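PDB 3CXB: protein sifA from Salmonella typhimurium, which is an effector delivered into host cells, where it binds PLEKHM2 (SKIP) and is required for endosomal tubulation and the formation of Salmonella-induced filaments. Local coordinates for residues Ile155-Asn167 against Ile290-Arg304. Numbering follows the deposited sequence.
Sequences IVDYPLPSTLCLN and IVEAISDQVFHAIFR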
loop_
_atom_site.group_PDB
_atom_site.type_symbol
_atom_site.label_atom_id
_atom_site.label_comp_id
_atom_site.label_asym_id
_atom_site.label_seq_id
_atom_site.Cartn_x
_atom_site.Cartn_y
_atom_site.Cartn_z
ATOM N N ILE A 155 -0.348 -8.586 -12.069
ATOM C CA ILE A 155 -1.441 -7.834 -12.674
ATOM C C ILE A 155 -1.346 -6.387 -12.222
ATOM O O ILE A 155 -1.747 -5.482 -12.936
ATOM C CB ILE A 155 -2.820 -8.415 -12.282
ATOM C CG1 ILE A 155 -3.059 -9.689 -13.081
ATOM C CG2 ILE A 155 -3.938 -7.423 -12.578
ATOM C CD1 ILE A 155 -2.866 -9.490 -14.584
ATOM N N VAL A 156 -0.815 -6.184 -11.023
ATOM C CA VAL A 156 -0.623 -4.855 -10.464
ATOM C C VAL A 156 0.880 -4.547 -10.398
ATOM O O VAL A 156 1.281 -3.411 -10.117
ATOM C CB VAL A 156 -1.182 -4.776 -9.051
ATOM C CG1 VAL A 156 -2.680 -4.766 -9.083
ATOM C CG2 VAL A 156 -0.683 -5.959 -8.249
ATOM N N ASP A 157 1.695 -5.565 -10.690
ATOM C CA ASP A 157 3.157 -5.484 -10.636
ATOM C C ASP A 157 3.556 -4.930 -9.273
ATOM O O ASP A 157 4.249 -3.922 -9.150
ATOM C CB ASP A 157 3.697 -4.606 -11.744
ATOM C CG ASP A 157 5.194 -4.568 -11.757
ATOM O OD1 ASP A 157 5.824 -5.392 -11.058
ATOM O OD2 ASP A 157 5.749 -3.718 -12.471
ATOM N N TYR A 158 3.104 -5.625 -8.241
ATOM C CA TYR A 158 3.360 -5.218 -6.881
ATOM C C TYR A 158 2.814 -6.320 -5.997
ATOM O O TYR A 158 1.921 -7.059 -6.416
ATOM C CB TYR A 158 2.574 -3.952 -6.584
ATOM C CG TYR A 158 3.121 -3.147 -5.438
ATOM C CD1 TYR A 158 4.201 -2.282 -5.628
ATOM C CD2 TYR A 158 2.538 -3.209 -4.176
ATOM C CE1 TYR A 158 4.683 -1.490 -4.594
ATOM C CE2 TYR A 158 3.008 -2.419 -3.130
ATOM C CZ TYR A 158 4.085 -1.556 -3.346
ATOM O OH TYR A 158 4.552 -0.738 -2.330
ATOM N N PRO A 159 3.333 -6.465 -4.768
ATOM C CA PRO A 159 2.759 -7.534 -3.951
ATOM C C PRO A 159 1.402 -7.082 -3.431
ATOM O O PRO A 159 1.194 -5.897 -3.156
ATOM C CB PRO A 159 3.796 -7.721 -2.850
ATOM C CG PRO A 159 4.443 -6.395 -2.754
ATOM C CD PRO A 159 4.575 -5.954 -4.172
ATOM N N LEU A 160 0.463 -8.014 -3.329
ATOM C CA LEU A 160 -0.863 -7.659 -2.844
ATOM C C LEU A 160 -1.295 -8.640 -1.766
ATOM O O LEU A 160 -0.835 -9.792 -1.728
ATOM C CB LEU A 160 -1.879 -7.641 -4.007
ATOM C CG LEU A 160 -2.526 -8.934 -4.546
ATOM C CD1 LEU A 160 -1.475 -10.048 -4.663
ATOM C CD2 LEU A 160 -3.638 -9.398 -3.617
ATOM N N PRO A 161 -2.195 -8.198 -0.877
ATOM C CA PRO A 161 -2.720 -9.001 0.228
ATOM C C PRO A 161 -3.113 -10.425 -0.193
ATOM O O PRO A 161 -4.188 -10.627 -0.743
ATOM C CB PRO A 161 -3.930 -8.184 0.688
ATOM C CG PRO A 161 -3.526 -6.806 0.380
ATOM C CD PRO A 161 -2.927 -6.927 -0.975
ATOM N N SER A 162 -2.263 -11.418 0.057
ATOM C CA SER A 162 -2.627 -12.780 -0.337
ATOM C C SER A 162 -3.500 -13.488 0.697
ATOM O O SER A 162 -4.530 -14.051 0.338
ATOM C CB SER A 162 -1.385 -13.624 -0.630
ATOM O OG SER A 162 -0.671 -13.911 0.544
ATOM N N THR A 163 -3.107 -13.464 1.971
ATOM C CA THR A 163 -3.908 -14.112 3.011
ATOM C C THR A 163 -4.003 -13.269 4.284
ATOM O O THR A 163 -3.053 -12.582 4.671
ATOM C CB THR A 163 -3.332 -15.485 3.404
ATOM O OG1 THR A 163 -2.141 -15.286 4.162
ATOM C CG2 THR A 163 -2.987 -16.318 2.164
ATOM N N LEU A 164 -5.156 -13.333 4.939
ATOM C CA LEU A 164 -5.399 -12.588 6.170
ATOM C C LEU A 164 -5.147 -13.455 7.403
ATOM O O LEU A 164 -5.728 -14.526 7.540
ATOM C CB LEU A 164 -6.843 -12.082 6.184
ATOM C CG LEU A 164 -7.399 -11.319 7.391
ATOM C CD1 LEU A 164 -7.418 -12.218 8.591
ATOM C CD2 LEU A 164 -6.559 -10.084 7.688
ATOM N N CYS A 165 -4.292 -12.991 8.306
ATOM C CA CYS A 165 -4.012 -13.756 9.515
ATOM C C CYS A 165 -4.603 -13.112 10.769
ATOM O O CYS A 165 -4.272 -11.982 11.114
ATOM C CB CYS A 165 -2.507 -13.932 9.698
ATOM S SG CYS A 165 -1.695 -14.981 8.459
ATOM N N LEU A 166 -5.485 -13.848 11.437
ATOM C CA LEU A 166 -6.133 -13.379 12.654
ATOM C C LEU A 166 -5.653 -14.181 13.852
ATOM O O LEU A 166 -5.274 -15.345 13.727
ATOM C CB LEU A 166 -7.645 -13.541 12.551
ATOM C CG LEU A 166 -8.428 -12.696 11.554
ATOM C CD1 LEU A 166 -9.878 -13.178 11.537
ATOM C CD2 LEU A 166 -8.340 -11.228 11.937
ATOM N N ASN A 167 -5.688 -13.550 15.020
ATOM C CA ASN A 167 -5.271 -14.203 16.249
ATOM C C ASN A 167 -6.174 -13.758 17.402
ATOM O O ASN A 167 -5.835 -12.853 18.162
ATOM C CB ASN A 167 -3.815 -13.858 16.554
ATOM C CG ASN A 167 -3.199 -14.801 17.565
ATOM O OD1 ASN A 167 -3.728 -14.989 18.663
ATOM N ND2 ASN A 167 -2.074 -15.403 17.199
ATOM N N ILE A 290 -11.240 -4.584 9.369
ATOM C CA ILE A 290 -10.505 -5.571 8.578
ATOM C C ILE A 290 -10.634 -5.174 7.114
ATOM O O ILE A 290 -9.642 -4.946 6.414
ATOM C CB ILE A 290 -11.121 -6.988 8.695
ATOM C CG1 ILE A 290 -11.195 -7.430 10.158
ATOM C CG2 ILE A 290 -10.323 -7.964 7.833
ATOM C CD1 ILE A 290 -9.889 -7.955 10.743
ATOM N N VAL A 291 -11.884 -5.095 6.668
ATOM C CA VAL A 291 -12.193 -4.752 5.291
ATOM C C VAL A 291 -11.433 -3.524 4.833
ATOM O O VAL A 291 -10.735 -3.565 3.816
ATOM C CB VAL A 291 -13.703 -4.489 5.086
ATOM C CG1 VAL A 291 -13.967 -4.097 3.633
ATOM C CG2 VAL A 291 -14.500 -5.723 5.440
ATOM N N GLU A 292 -11.566 -2.437 5.586
ATOM C CA GLU A 292 -10.907 -1.191 5.230
ATOM C C GLU A 292 -9.384 -1.308 5.130
ATOM O O GLU A 292 -8.757 -0.670 4.263
ATOM C CB GLU A 292 -11.280 -0.088 6.219
ATOM C CG GLU A 292 -10.707 1.266 5.836
ATOM C CD GLU A 292 -11.057 2.368 6.822
ATOM O OE1 GLU A 292 -12.255 2.486 7.173
ATOM O OE2 GLU A 292 -10.140 3.121 7.234
ATOM N N ALA A 293 -8.781 -2.114 6.000
ATOM C CA ALA A 293 -7.334 -2.282 5.962
ATOM C C ALA A 293 -6.928 -3.003 4.688
ATOM O O ALA A 293 -6.018 -2.559 3.988
ATOM C CB ALA A 293 -6.856 -3.053 7.165
ATOM N N ILE A 294 -7.601 -4.109 4.376
ATOM C CA ILE A 294 -7.279 -4.873 3.166
ATOM C C ILE A 294 -7.546 -4.067 1.886
ATOM O O ILE A 294 -6.743 -4.059 0.939
ATOM C CB ILE A 294 -8.080 -6.195 3.094
ATOM C CG1 ILE A 294 -7.899 -6.985 4.397
ATOM C CG2 ILE A 294 -7.580 -7.035 1.915
ATOM C CD1 ILE A 294 -8.784 -8.228 4.503
ATOM N N SER A 295 -8.674 -3.376 1.863
ATOM C CA SER A 295 -9.007 -2.586 0.702
ATOM C C SER A 295 -7.934 -1.533 0.474
ATOM O O SER A 295 -7.379 -1.457 -0.618
ATOM C CB SER A 295 -10.382 -1.949 0.879
ATOM O OG SER A 295 -11.380 -2.956 0.976
ATOM N N ASP A 296 -7.625 -0.738 1.494
ATOM C CA ASP A 296 -6.593 0.289 1.358
ATOM C C ASP A 296 -5.336 -0.272 0.696
ATOM O O ASP A 296 -4.847 0.267 -0.303
ATOM C CB ASP A 296 -6.213 0.867 2.732
ATOM C CG ASP A 296 -7.166 1.964 3.200
ATOM O OD1 ASP A 296 -6.900 2.608 4.240
ATOM O OD2 ASP A 296 -8.189 2.185 2.526
ATOM N N GLN A 297 -4.816 -1.357 1.252
ATOM C CA GLN A 297 -3.604 -1.962 0.713
ATOM C C GLN A 297 -3.770 -2.472 -0.718
ATOM O O GLN A 297 -2.861 -2.334 -1.549
ATOM C CB GLN A 297 -3.136 -3.090 1.631
ATOM C CG GLN A 297 -2.519 -2.614 2.944
ATOM C CD GLN A 297 -2.148 -3.761 3.889
ATOM O OE1 GLN A 297 -1.447 -4.703 3.509
ATOM N NE2 GLN A 297 -2.614 -3.674 5.128
ATOM N N VAL A 298 -4.923 -3.071 -1.004
ATOM C CA VAL A 298 -5.187 -3.570 -2.348
ATOM C C VAL A 298 -5.146 -2.359 -3.266
ATOM O O VAL A 298 -4.476 -2.350 -4.309
ATOM C CB VAL A 298 -6.590 -4.210 -2.470
ATOM C CG1 VAL A 298 -6.879 -4.462 -3.924
ATOM C CG2 VAL A 298 -6.660 -5.534 -1.698
ATOM N N PHE A 299 -5.871 -1.333 -2.845
ATOM C CA PHE A 299 -5.953 -0.099 -3.584
ATOM C C PHE A 299 -4.554 0.470 -3.783
ATOM O O PHE A 299 -4.184 0.853 -4.903
ATOM C CB PHE A 299 -6.837 0.895 -2.828
ATOM C CG PHE A 299 -6.941 2.234 -3.492
ATOM C CD1 PHE A 299 -5.841 3.087 -3.548
ATOM C CD2 PHE A 299 -8.136 2.636 -4.085
ATOM C CE1 PHE A 299 -5.926 4.320 -4.184
ATOM C CE2 PHE A 299 -8.241 3.868 -4.727
ATOM C CZ PHE A 299 -7.133 4.715 -4.781
ATOM N N HIS A 300 -3.774 0.516 -2.701
ATOM C CA HIS A 300 -2.414 1.054 -2.794
ATOM C C HIS A 300 -1.554 0.219 -3.713
ATOM O O HIS A 300 -0.647 0.737 -4.359
ATOM C CB HIS A 300 -1.737 1.146 -1.419
ATOM C CG HIS A 300 -0.274 1.452 -1.492
ATOM N ND1 HIS A 300 0.683 0.468 -1.614
ATOM C CD2 HIS A 300 0.395 2.633 -1.503
ATOM C CE1 HIS A 300 1.879 1.027 -1.696
ATOM N NE2 HIS A 300 1.733 2.340 -1.631
ATOM N N ALA A 301 -1.844 -1.077 -3.758
ATOM C CA ALA A 301 -1.115 -2.006 -4.607
ATOM C C ALA A 301 -1.363 -1.633 -6.066
ATOM O O ALA A 301 -0.452 -1.673 -6.905
ATOM C CB ALA A 301 -1.598 -3.412 -4.337
ATOM N N ILE A 302 -2.601 -1.238 -6.358
ATOM C CA ILE A 302 -2.978 -0.886 -7.728
ATOM C C ILE A 302 -2.565 0.504 -8.169
ATOM O O ILE A 302 -1.832 0.654 -9.142
ATOM C CB ILE A 302 -4.509 -1.018 -7.942
ATOM C CG1 ILE A 302 -4.924 -2.479 -7.784
ATOM C CG2 ILE A 302 -4.901 -0.494 -9.328
ATOM C CD1 ILE A 302 -6.391 -2.629 -7.551
ATOM N N PHE A 303 -3.023 1.519 -7.452
ATOM C CA PHE A 303 -2.713 2.890 -7.834
ATOM C C PHE A 303 -1.413 3.441 -7.276
ATOM O O PHE A 303 -0.966 4.524 -7.687
ATOM C CB PHE A 303 -3.873 3.817 -7.441
ATOM C CG PHE A 303 -5.218 3.317 -7.886
ATOM C CD1 PHE A 303 -5.887 2.351 -7.142
ATOM C CD2 PHE A 303 -5.765 3.736 -9.094
ATOM C CE1 PHE A 303 -7.075 1.813 -7.586
ATOM C CE2 PHE A 303 -6.956 3.203 -9.546
ATOM C CZ PHE A 303 -7.610 2.231 -8.794
ATOM N N ARG A 304 -0.802 2.701 -6.356
ATOM C CA ARG A 304 0.442 3.132 -5.727
ATOM C C ARG A 304 0.240 4.507 -5.103
ATOM O O ARG A 304 1.032 5.434 -5.306
ATOM C CB ARG A 304 1.585 3.197 -6.732
ATOM C CG ARG A 304 2.922 2.859 -6.107
ATOM C CD ARG A 304 2.879 1.487 -5.371
ATOM N NE ARG A 304 2.253 0.423 -6.165
ATOM C CZ ARG A 304 2.767 -0.092 -7.281
ATOM N NH1 ARG A 304 2.114 -1.037 -7.937
ATOM N NH2 ARG A 304 3.943 0.311 -7.735
HETATM O O HOH W 1 4.509 -1.416 -10.042
#
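Val156 starts the contact at the C-terminal end of helix 283-303, its CG1 resting against CG1 of Ile302 while its carbonyl O takes a weak bond from Arg304 NH1 (3.3 Å). The carbonyl of Asp157 reaches the same arginine through a water that bonds to NH2. With CG anti to the backbone N (chi1 -158°), the Tyr158 ring lies beside the helix, and the Arg304 guanidinium lies flat on one face, the planes 19° apart. Bends at chi2 and chi3 fold the arginine back over the ring, and a nearly straight bond from NH1 to Ala301 O (2.8 Å) pins it there. Tyr158 OH meets the edge of the His300 imidazole at CE1; that hydroxyl and Thr66 OG1 share a hydrogen bond, and His300 NE2 is hydrogen-bonded to Glu67.

Pro161 drops its ring onto the helix, CG touching Gln297 CB (3.9 Å) and Val298 CG2, CB touching Ile294 CG2. Leu164 CD2 packs against Ile290 and Ile294, and Leu166 CD2 against Ile290 CD1 (3.8 Å).

Strand 158-167, between 145-153 and 174-177 in an antiparallel sheet, runs roughly antiparallel to helix 290-303 (axes at 155°); helix 62-75 flanks Tyr158, and helices 197-220 and 258-267 pack against helix 283-303.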